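Local coordinates for protein MDM10 isoform 1 (Saccharomyces cerevisiae, PDB 7BTX) that helps tether mitochondria to the endoplasmic reticulum as part of the ERMES complex and takes part in late assembly steps of the TOM complex, at residues D[154-159]-D[168-173]; D[302-307]-D[421-426]. All coordinates share one frame; numbering follows the deposited sequence.

Interaction 1 of 2, residues D[154-159]-D[168-173]; sequences EAMIIK and MLKGVS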
ATOM      1  N   GLU D 154      -1.378  11.083  22.235  1.00 38.87           N
ATOM      2  CA  GLU D 154      -2.481  11.811  22.837  1.00 38.87           C
ATOM      3  C   GLU D 154      -2.346  11.699  24.346  1.00 38.87           C
ATOM      4  O   GLU D 154      -1.751  10.743  24.846  1.00 38.87           O
ATOM      5  CB  GLU D 154      -3.829  11.291  22.335  1.00 38.87           C
ATOM      6  CG  GLU D 154      -4.454  10.185  23.144  1.00 38.87           C
ATOM      7  CD  GLU D 154      -5.753   9.706  22.546  1.00 38.87           C
ATOM      8  OE1 GLU D 154      -6.064  10.119  21.412  1.00 38.87           O
ATOM      9  OE2 GLU D 154      -6.461   8.917  23.201  1.00 38.87           O
ATOM     10  N   ALA D 155      -2.839  12.681  25.084  1.00 34.58           N
ATOM     11  CA  ALA D 155      -2.683  12.694  26.527  1.00 34.58           C
ATOM     12  C   ALA D 155      -3.859  13.418  27.156  1.00 34.58           C
ATOM     13  O   ALA D 155      -4.560  14.190  26.504  1.00 34.58           O
ATOM     14  CB  ALA D 155      -1.360  13.348  26.933  1.00 34.58           C
ATOM     15  N   MET D 156      -4.071  13.157  28.442  1.00 36.30           N
ATOM     16  CA  MET D 156      -5.130  13.804  29.200  1.00 36.30           C
ATOM     17  C   MET D 156      -4.829  13.752  30.688  1.00 36.30           C
ATOM     18  O   MET D 156      -4.624  12.675  31.247  1.00 36.30           O
ATOM     19  CB  MET D 156      -6.480  13.149  28.926  1.00 36.30           C
ATOM     20  CG  MET D 156      -7.626  13.813  29.646  1.00 36.30           C
ATOM     21  SD  MET D 156      -9.230  13.182  29.170  1.00 36.30           S
ATOM     22  CE  MET D 156      -9.117  11.515  29.787  1.00 36.30           C
ATOM     23  N   ILE D 157      -4.800  14.907  31.338  1.00 35.30           N
ATOM     24  CA  ILE D 157      -4.639  15.002  32.782  1.00 35.30           C
ATOM     25  C   ILE D 157      -5.881  15.673  33.331  1.00 35.30           C
ATOM     26  O   ILE D 157      -6.282  16.729  32.839  1.00 35.30           O
ATOM     27  CB  ILE D 157      -3.378  15.796  33.165  1.00 35.30           C
ATOM     28  CG1 ILE D 157      -2.143  15.211  32.491  1.00 35.30           C
ATOM     29  CG2 ILE D 157      -3.191  15.817  34.660  1.00 35.30           C
ATOM     30  CD1 ILE D 157      -0.985  16.151  32.462  1.00 35.30           C
ATOM     31  N   ILE D 158      -6.500  15.063  34.331  1.00 38.63           N
ATOM     32  CA  ILE D 158      -7.642  15.642  35.023  1.00 38.63           C
ATOM     33  C   ILE D 158      -7.219  15.837  36.466  1.00 38.63           C
ATOM     34  O   ILE D 158      -6.630  14.936  37.069  1.00 38.63           O
ATOM     35  CB  ILE D 158      -8.888  14.755  34.938  1.00 38.63           C
ATOM     36  CG1 ILE D 158      -9.166  14.339  33.504  1.00 38.63           C
ATOM     37  CG2 ILE D 158     -10.089  15.479  35.476  1.00 38.63           C
ATOM     38  CD1 ILE D 158     -10.198  13.265  33.412  1.00 38.63           C
ATOM     39  N   LYS D 159      -7.492  17.011  37.018  1.00 43.51           N
ATOM     40  CA  LYS D 159      -7.222  17.315  38.415  1.00 43.51           C
ATOM     41  C   LYS D 159      -8.486  17.903  39.015  1.00 43.51           C
ATOM     42  O   LYS D 159      -8.937  18.963  38.576  1.00 43.51           O
ATOM     43  CB  LYS D 159      -6.072  18.313  38.555  1.00 43.51           C
ATOM     44  CG  LYS D 159      -4.780  17.946  37.858  1.00 43.51           C
ATOM     45  CD  LYS D 159      -4.098  16.799  38.551  1.00 43.51           C
ATOM     46  CE  LYS D 159      -3.529  17.229  39.881  1.00 43.51           C
ATOM     47  NZ  LYS D 159      -2.919  16.074  40.586  1.00 43.51           N
ATOM     48  N   MET D 168      -8.366  20.425  33.581  1.00 41.62           N
ATOM     49  CA  MET D 168      -8.183  19.383  32.588  1.00 41.62           C
ATOM     50  C   MET D 168      -7.200  19.838  31.529  1.00 41.62           C
ATOM     51  O   MET D 168      -7.256  20.978  31.077  1.00 41.62           O
ATOM     52  CB  MET D 168      -9.498  19.023  31.917  1.00 41.62           C
ATOM     53  CG  MET D 168     -10.294  17.954  32.606  1.00 41.62           C
ATOM     54  SD  MET D 168     -11.584  17.375  31.509  1.00 41.62           S
ATOM     55  CE  MET D 168     -10.656  17.185  29.998  1.00 41.62           C
ATOM     56  N   LEU D 169      -6.311  18.939  31.135  1.00 38.70           N
ATOM     57  CA  LEU D 169      -5.428  19.135  29.999  1.00 38.70           C
ATOM     58  C   LEU D 169      -5.726  18.065  28.963  1.00 38.70           C
ATOM     59  O   LEU D 169      -6.144  16.959  29.298  1.00 38.70           O
ATOM     60  CB  LEU D 169      -3.961  19.062  30.414  1.00 38.70           C
ATOM     61  CG  LEU D 169      -3.273  20.370  30.772  1.00 38.70           C
ATOM     62  CD1 LEU D 169      -2.144  20.100  31.728  1.00 38.70           C
ATOM     63  CD2 LEU D 169      -2.747  21.021  29.523  1.00 38.70           C
ATOM     64  N   LYS D 170      -5.516  18.401  27.693  1.00 39.74           N
ATOM     65  CA  LYS D 170      -5.813  17.459  26.615  1.00 39.74           C
ATOM     66  C   LYS D 170      -4.855  17.757  25.461  1.00 39.74           C
ATOM     67  O   LYS D 170      -5.109  18.650  24.654  1.00 39.74           O
ATOM     68  CB  LYS D 170      -7.251  17.558  26.164  1.00 39.74           C
ATOM     69  CG  LYS D 170      -8.180  16.512  26.726  1.00 39.74           C
ATOM     70  CD  LYS D 170      -9.612  16.873  26.411  1.00 39.74           C
ATOM     71  CE  LYS D 170     -10.546  15.699  26.587  1.00 39.74           C
ATOM     72  NZ  LYS D 170     -11.968  16.115  26.484  1.00 39.74           N
ATOM     73  N   GLY D 171      -3.772  16.996  25.390  1.00 40.02           N
ATOM     74  CA  GLY D 171      -2.837  17.120  24.299  1.00 40.02           C
ATOM     75  C   GLY D 171      -3.059  16.073  23.231  1.00 40.02           C
ATOM     76  O   GLY D 171      -3.469  14.947  23.493  1.00 40.02           O
ATOM     77  N   VAL D 172      -2.792  16.473  21.991  1.00 46.87           N
ATOM     78  CA  VAL D 172      -2.833  15.592  20.829  1.00 46.87           C
ATOM     79  C   VAL D 172      -1.658  15.979  19.943  1.00 46.87           C
ATOM     80  O   VAL D 172      -1.504  17.150  19.589  1.00 46.87           O
ATOM     81  CB  VAL D 172      -4.170  15.700  20.071  1.00 46.87           C
ATOM     82  CG1 VAL D 172      -4.022  15.210  18.653  1.00 46.87           C
ATOM     83  CG2 VAL D 172      -5.257  14.900  20.756  1.00 46.87           C
ATOM     84  N   SER D 173      -0.812  15.010  19.586  1.00 51.25           N
ATOM     85  CA  SER D 173       0.441  15.279  18.877  1.00 51.25           C
ATOM     86  C   SER D 173       0.604  14.301  17.716  1.00 51.25           C
ATOM     87  O   SER D 173       1.004  13.154  17.907  1.00 51.25           O
ATOM     88  CB  SER D 173       1.614  15.203  19.844  1.00 51.25           C
ATOM     89  OG  SER D 173       2.843  15.392  19.169  1.00 51.25           O
TER

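Interaction 2 of 2, residues D[302-307]-D[421-426]; sequences SIESNL and SLRDKT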
ATOM      1  N   SER D 302     -31.159  32.325   4.825  1.00 82.60           N
ATOM      2  CA  SER D 302     -30.896  31.397   3.736  1.00 82.60           C
ATOM      3  C   SER D 302     -31.831  30.204   3.848  1.00 82.60           C
ATOM      4  O   SER D 302     -31.368  29.062   3.762  1.00 82.60           O
ATOM      5  CB  SER D 302     -29.436  30.942   3.753  1.00 82.60           C
ATOM      6  OG  SER D 302     -29.269  29.726   3.044  1.00 82.60           O
ATOM      7  N   ILE D 303     -33.131  30.479   4.043  1.00 78.95           N
ATOM      8  CA  ILE D 303     -34.141  29.567   4.589  1.00 78.95           C
ATOM      9  C   ILE D 303     -34.167  28.192   3.924  1.00 78.95           C
ATOM     10  O   ILE D 303     -34.251  28.064   2.697  1.00 78.95           O
ATOM     11  CB  ILE D 303     -35.533  30.234   4.561  1.00 78.95           C
ATOM     12  CG1 ILE D 303     -35.896  30.756   3.168  1.00 78.95           C
ATOM     13  CG2 ILE D 303     -35.594  31.371   5.563  1.00 78.95           C
ATOM     14  CD1 ILE D 303     -37.333  31.210   3.047  1.00 78.95           C
ATOM     15  N   GLU D 304     -34.027  27.156   4.748  1.00 71.88           N
ATOM     16  CA  GLU D 304     -33.724  25.799   4.304  1.00 71.88           C
ATOM     17  C   GLU D 304     -34.019  24.871   5.477  1.00 71.88           C
ATOM     18  O   GLU D 304     -33.333  24.918   6.501  1.00 71.88           O
ATOM     19  CB  GLU D 304     -32.269  25.700   3.853  1.00 71.88           C
ATOM     20  CG  GLU D 304     -31.850  24.383   3.223  1.00 71.88           C
ATOM     21  CD  GLU D 304     -31.338  23.388   4.245  1.00 71.88           C
ATOM     22  OE1 GLU D 304     -30.837  23.827   5.300  1.00 71.88           O
ATOM     23  OE2 GLU D 304     -31.425  22.171   3.990  1.00 71.88           O
ATOM     24  N   SER D 305     -35.024  24.014   5.328  1.00 65.53           N
ATOM     25  CA  SER D 305     -35.427  23.150   6.428  1.00 65.53           C
ATOM     26  C   SER D 305     -34.719  21.803   6.380  1.00 65.53           C
ATOM     27  O   SER D 305     -34.002  21.501   5.422  1.00 65.53           O
ATOM     28  CB  SER D 305     -36.941  22.942   6.417  1.00 65.53           C
ATOM     29  OG  SER D 305     -37.612  24.089   6.906  1.00 65.53           O
ATOM     30  N   ASN D 306     -34.923  20.999   7.420  1.00 59.44           N
ATOM     31  CA  ASN D 306     -34.461  19.621   7.493  1.00 59.44           C
ATOM     32  C   ASN D 306     -35.280  18.922   8.565  1.00 59.44           C
ATOM     33  O   ASN D 306     -35.771  19.576   9.487  1.00 59.44           O
ATOM     34  CB  ASN D 306     -32.968  19.551   7.813  1.00 59.44           C
ATOM     35  CG  ASN D 306     -32.354  18.219   7.443  1.00 59.44           C
ATOM     36  OD1 ASN D 306     -33.047  17.210   7.321  1.00 59.44           O
ATOM     37  ND2 ASN D 306     -31.040  18.205   7.264  1.00 59.44           N
ATOM     38  N   LEU D 307     -35.448  17.606   8.466  1.00 53.02           N
ATOM     39  CA  LEU D 307     -36.238  16.928   9.491  1.00 53.02           C
ATOM     40  C   LEU D 307     -35.653  15.528   9.681  1.00 53.02           C
ATOM     41  O   LEU D 307     -36.003  14.568   8.998  1.00 53.02           O
ATOM     42  CB  LEU D 307     -37.720  16.873   9.129  1.00 53.02           C
ATOM     43  CG  LEU D 307     -38.646  16.237  10.167  1.00 53.02           C
ATOM     44  CD1 LEU D 307     -38.803  17.142  11.366  1.00 53.02           C
ATOM     45  CD2 LEU D 307     -39.995  15.939   9.559  1.00 53.02           C
ATOM     46  N   SER D 421     -32.835  10.868   7.459  1.00 53.60           N
ATOM     47  CA  SER D 421     -32.721  12.283   7.127  1.00 53.60           C
ATOM     48  C   SER D 421     -33.629  12.593   5.944  1.00 53.60           C
ATOM     49  O   SER D 421     -34.112  11.670   5.282  1.00 53.60           O
ATOM     50  CB  SER D 421     -31.276  12.655   6.807  1.00 53.60           C
ATOM     51  OG  SER D 421     -31.173  14.016   6.441  1.00 53.60           O
ATOM     52  N   LEU D 422     -33.884  13.871   5.668  1.00 54.99           N
ATOM     53  CA  LEU D 422     -34.775  14.218   4.566  1.00 54.99           C
ATOM     54  C   LEU D 422     -34.123  15.170   3.575  1.00 54.99           C
ATOM     55  O   LEU D 422     -34.454  15.152   2.387  1.00 54.99           O
ATOM     56  CB  LEU D 422     -36.073  14.827   5.091  1.00 54.99           C
ATOM     57  CG  LEU D 422     -37.282  13.898   5.203  1.00 54.99           C
ATOM     58  CD1 LEU D 422     -37.136  12.894   6.328  1.00 54.99           C
ATOM     59  CD2 LEU D 422     -38.545  14.716   5.385  1.00 54.99           C
ATOM     60  N   ARG D 423     -33.213  16.021   4.047  1.00 62.23           N
ATOM     61  CA  ARG D 423     -32.459  16.862   3.126  1.00 62.23           C
ATOM     62  C   ARG D 423     -31.477  16.028   2.316  1.00 62.23           C
ATOM     63  O   ARG D 423     -31.330  16.228   1.105  1.00 62.23           O
ATOM     64  CB  ARG D 423     -31.735  17.965   3.902  1.00 62.23           C
ATOM     65  CG  ARG D 423     -30.711  18.764   3.102  1.00 62.23           C
ATOM     66  CD  ARG D 423     -31.351  19.519   1.945  1.00 62.23           C
ATOM     67  NE  ARG D 423     -32.312  20.521   2.394  1.00 62.23           N
ATOM     68  CZ  ARG D 423     -33.227  21.079   1.608  1.00 62.23           C
ATOM     69  NH1 ARG D 423     -33.305  20.731   0.332  1.00 62.23           N
ATOM     70  NH2 ARG D 423     -34.064  21.982   2.095  1.00 62.23           N
ATOM     71  N   ASP D 424     -30.814  15.075   2.963  1.00 61.53           N
ATOM     72  CA  ASP D 424     -29.917  14.160   2.273  1.00 61.53           C
ATOM     73  C   ASP D 424     -30.615  12.891   1.811  1.00 61.53           C
ATOM     74  O   ASP D 424     -30.053  12.165   0.983  1.00 61.53           O
ATOM     75  CB  ASP D 424     -28.741  13.802   3.182  1.00 61.53           C
ATOM     76  CG  ASP D 424     -27.859  14.995   3.489  1.00 61.53           C
ATOM     77  OD1 ASP D 424     -26.993  15.324   2.653  1.00 61.53           O
ATOM     78  OD2 ASP D 424     -28.033  15.608   4.563  1.00 61.53           O
ATOM     79  N   LYS D 425     -31.815  12.625   2.338  1.00 58.90           N
ATOM     80  CA  LYS D 425     -32.687  11.509   1.957  1.00 58.90           C
ATOM     81  C   LYS D 425     -31.990  10.160   2.146  1.00 58.90           C
ATOM     82  O   LYS D 425     -31.896   9.341   1.234  1.00 58.90           O
ATOM     83  CB  LYS D 425     -33.209  11.679   0.524  1.00 58.90           C
ATOM     84  CG  LYS D 425     -34.558  11.010   0.246  1.00 58.90           C
ATOM     85  CD  LYS D 425     -35.517  11.093   1.427  1.00 58.90           C
ATOM     86  CE  LYS D 425     -36.821  10.375   1.130  1.00 58.90           C
ATOM     87  NZ  LYS D 425     -37.607  10.116   2.367  1.00 58.90           N
ATOM     88  N   THR D 426     -31.500   9.946   3.361  1.00 54.20           N
ATOM     89  CA  THR D 426     -30.791   8.730   3.712  1.00 54.20           C
ATOM     90  C   THR D 426     -31.583   7.948   4.747  1.00 54.20           C
ATOM     91  O   THR D 426     -32.604   8.403   5.259  1.00 54.20           O
ATOM     92  CB  THR D 426     -29.391   9.033   4.255  1.00 54.20           C
ATOM     93  OG1 THR D 426     -29.495   9.899   5.388  1.00 54.20           O
ATOM     94  CG2 THR D 426     -28.540   9.699   3.194  1.00 54.20           C
TER

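Interaction 1 of 2, residues D[154-159]-D[168-173]
Ile157 and Leu169 face each other across two antiparallel strands whose axes come within 4.6 Å and run at 173° to one another. Backbone bonds join this pair in both directions. Leu169 N donates to Ile157 O at 2.8 Å, nearly straight and in the carbonyl plane, whereas the return bond from Ile157 N to Leu169 O is longer, its donor lying above the carbonyl plane. Two residues along, Ala155 N donates to Gly171 O at 2.8 Å, and the reverse bond from Gly171 N is weak and bent. On either side of the Ile157-Leu169 pair, Met156 CA and Met168 CA make CA-H...O contacts to Leu169 O and Ile157 O respectively.

Apolar contacts occupy both faces of the sheet. On the face of Ile157 and Leu169 the two side chains run side by side and meet through their CD1 atoms at 4.2 Å. The other face carries Glu154, Met156, Ile158, Met168, Lys170 and Val172. There CG1 and CG2 of Ile158 both touch CG of Met168, CG2 at 3.8 Å, and helix 5-16 packs against these two residues through Leu9. Met156 holds CG anti to its own nitrogen (chi1 -178°), which lays the thioether alongside the extended Lys170 chain, SD 3.8 Å from Lys170 CE.

Polar side-chain bonding lies outside the pair: Glu154 OE2 is bonded to Tyr143 OH on strand 140-147. The chemistry is that of a hairpin in a mitochondrial beta-barrel wall, where main-chain bonds join the strands and the apolar Ile158-Met168 patch receives the N-terminal helix.

Interaction 2 of 2, residues D[302-307]-D[421-426]
Arg423 overlaps the side chain of Asn306 with the root of its own, CB lying 3.4 Å from Asn306 ND2, and then reaches onward to Glu304. The chain leaves anti to its nitrogen (chi1 169°) and bends at chi2 and chi3, which carries the guanidinium back alongside the 302-307 segment. Glu304 comes from the opposite direction, its chain bent at chi2, and forms a salt bridge through OE2 to Arg423 NE. OE2 sits at the guanidinium edge, near its plane, but the carboxylate and guanidinium planes are turned 45° apart. Ser305 O approaches the same edge and accepts a weak bond from Arg423 NH2 at 3.4 Å.

The Asn306 amide adds a further weak connection: OD1 accepts from Arg423 N at 3.5 Å and also, weakly, from Leu307 N. Farther along, Leu422 CD1 lies 3.3 Å from Leu307 O, while the two leucine side chains barely meet.

This is a surface contact at the rim of the beta-barrel, between the short strand 306-307 and the loop joining strands 413-420 and 426-434. Beyond it, Asn306 pairs through its backbone with Asp297, the last residue of strand 292-297, and Thr426 packs against strand 439-447.

In the fold
From the N terminus, helix 5-16 comes first, followed by the strands that lead up to interaction 1. That contact is local: 154-159 pairs with 168-173 across the short turn of one hairpin, within the sheet running from strand 194-199 to strand 491-492. The chain builds the next run of antiparallel strands, from 209-211 to 306-307, before interaction 2 opens. Interaction 2 closes a far longer loop, with 113 residues between its segments, and ties the end of that run to the loop between strands 413-420 and 426-434, along the barrel wall. They follow in series, neither nesting nor crossing; the centres of interactions 1 and 2 lie about 37 Å apart, on opposite sides of the chain's centre.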